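Local coordinates for protein FACT complex subunit SPT16 (PDB 6A8M) that probably acts, as a subunit of the FACT histone chaperone, in reorganizing nucleosomes during transcription, replication and DNA repair, this chain being its N-terminal peptidase-like domain, at residues D227-R230 against F231-L235. Residues are numbered along the deposited sequence; the frame is centred on the assembly and turned at random.
Sequences DKSR and FLKKL
K233 folds its aliphatic chain back along the first turn of a short helix and lays it against S229, four residues earlier. The bend comes at chi2 (101°), beyond which the lysine runs extended; its CD passes 3.0 Å from S229 O, and its NZ ends 3.3 Å from S229 CB. The serine hydroxyl takes little part, since OG is 4.0 Å from NZ. The contact is made by the lysine methylenes on the backbone carbonyl and by NZ beside S229 CB, and S229 O is met twice by the same residue: by the lysine CD, and by K233 N in a hydrogen bond of 2.8 Å.

One residue earlier, K228 holds the N-cap position. Its carbonyl oxygen accepts a hydrogen bond from L232 N at 3.1 Å, and the CB of F231 packs 3.3 Å from the same oxygen. F231 CG is anti to the backbone N (chi1 157°), which carries the ring away from the preceding residues. K228 O lies at the ring edge, near its plane. The K228 side chain meets F231 through CB alone and then leads away from the turn. R230 likewise extends outward, while its carbonyl oxygen receives a weak bond from K234 N and lies 3.3 Å from K234 CD.

These i to i+3 and i to i+4 contacts shape a short amphipathic helix at the surface of the M24 peptidase-like part of the chain, with the basic side chains on its outer side. F231 and L232 pack on L198 and F195 of the long helix 179-208, and L235 touches K194 of that helix; V251 from a loop also meets L232 and K233. In the chain, helix 229-233 lies between helices 215-224 and 236-239.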
loop_
_atom_site.group_PDB
_atom_site.type_symbol
_atom_site.label_atom_id
_atom_site.label_comp_id
_atom_site.label_asym_id
_atom_site.label_seq_id
_atom_site.Cartn_x
_atom_site.Cartn_y
_atom_site.Cartn_z
ATOM N N ASP A 227 4.267 17.214 -9.799
ATOM C CA ASP A 227 5.017 17.187 -11.046
ATOM C C ASP A 227 5.964 18.372 -11.193
ATOM O O ASP A 227 6.605 18.507 -12.242
ATOM C CB ASP A 227 4.063 17.093 -12.236
ATOM C CG ASP A 227 3.346 15.739 -12.283
ATOM O OD1 ASP A 227 3.966 14.689 -11.981
ATOM O OD2 ASP A 227 2.155 15.726 -12.602
ATOM N N LYS A 228 6.070 19.218 -10.172
ATOM C CA LYS A 228 7.039 20.314 -10.145
ATOM C C LYS A 228 8.365 19.722 -9.689
ATOM O O LYS A 228 8.679 19.698 -8.498
ATOM C CB LYS A 228 6.572 21.417 -9.208
ATOM C CG LYS A 228 5.289 22.134 -9.610
ATOM C CD LYS A 228 4.882 23.101 -8.509
ATOM C CE LYS A 228 3.598 23.825 -8.843
ATOM N NZ LYS A 228 3.600 24.264 -10.257
ATOM N N SER A 229 9.130 19.190 -10.648
ATOM C CA SER A 229 10.363 18.470 -10.331
ATOM C C SER A 229 11.356 19.342 -9.572
ATOM O O SER A 229 12.102 18.842 -8.721
ATOM C CB SER A 229 11.024 17.960 -11.614
ATOM O OG SER A 229 10.270 16.913 -12.194
ATOM N N ARG A 230 11.392 20.635 -9.866
ATOM C CA ARG A 230 12.361 21.501 -9.193
ATOM C C ARG A 230 11.983 21.735 -7.735
ATOM O O ARG A 230 12.865 21.891 -6.881
ATOM C CB ARG A 230 12.498 22.820 -9.941
ATOM C CG ARG A 230 13.098 22.616 -11.315
ATOM C CD ARG A 230 12.821 23.777 -12.188
ATOM N NE ARG A 230 13.039 23.425 -13.583
ATOM C CZ ARG A 230 14.215 23.497 -14.196
ATOM N NH1 ARG A 230 15.286 23.926 -13.536
ATOM N NH2 ARG A 230 14.313 23.160 -15.480
ATOM N N PHE A 231 10.686 21.737 -7.436
ATOM C CA PHE A 231 10.237 21.715 -6.054
ATOM C C PHE A 231 10.651 20.420 -5.376
ATOM O O PHE A 231 11.129 20.435 -4.238
ATOM C CB PHE A 231 8.721 21.882 -6.010
ATOM C CG PHE A 231 8.083 21.346 -4.763
ATOM C CD1 PHE A 231 8.283 21.985 -3.548
ATOM C CD2 PHE A 231 7.258 20.236 -4.805
ATOM C CE1 PHE A 231 7.690 21.494 -2.393
ATOM C CE2 PHE A 231 6.666 19.750 -3.641
ATOM C CZ PHE A 231 6.887 20.393 -2.449
ATOM N N LEU A 232 10.480 19.287 -6.067
ATOM C CA LEU A 232 10.843 18.000 -5.486
ATOM C C LEU A 232 12.342 17.915 -5.215
ATOM O O LEU A 232 12.752 17.387 -4.179
ATOM C CB LEU A 232 10.410 16.856 -6.394
ATOM C CG LEU A 232 8.928 16.563 -6.625
ATOM C CD1 LEU A 232 8.822 15.256 -7.406
ATOM C CD2 LEU A 232 8.182 16.466 -5.317
ATOM N N LYS A 233 13.169 18.444 -6.124
ATOM C CA LYS A 233 14.617 18.418 -5.925
ATOM C C LYS A 233 15.002 19.069 -4.606
ATOM O O LYS A 233 15.926 18.610 -3.920
ATOM C CB LYS A 233 15.330 19.133 -7.076
ATOM C CG LYS A 233 15.848 18.227 -8.181
ATOM C CD LYS A 233 14.923 18.234 -9.393
ATOM C CE LYS A 233 15.246 17.123 -10.381
ATOM N NZ LYS A 233 14.229 17.042 -11.481
ATOM N N LYS A 234 14.306 20.142 -4.232
ATOM C CA LYS A 234 14.653 20.883 -3.026
ATOM C C LYS A 234 14.237 20.169 -1.754
ATOM O O LYS A 234 14.560 20.651 -0.661
ATOM C CB LYS A 234 14.014 22.262 -3.063
ATOM C CG LYS A 234 14.630 23.169 -4.087
ATOM C CD LYS A 234 13.570 24.147 -4.533
ATOM C CE LYS A 234 14.091 25.499 -4.806
ATOM N NZ LYS A 234 12.897 26.361 -5.114
ATOM N N LEU A 235 13.519 19.060 -1.867
ATOM C CA LEU A 235 13.211 18.238 -0.711
ATOM C C LEU A 235 14.377 17.359 -0.299
ATOM O O LEU A 235 14.330 16.779 0.788
ATOM C CB LEU A 235 12.008 17.344 -0.993
ATOM C CG LEU A 235 10.672 18.026 -1.263
ATOM C CD1 LEU A 235 9.622 16.988 -1.525
ATOM C CD2 LEU A 235 10.297 18.899 -0.083
#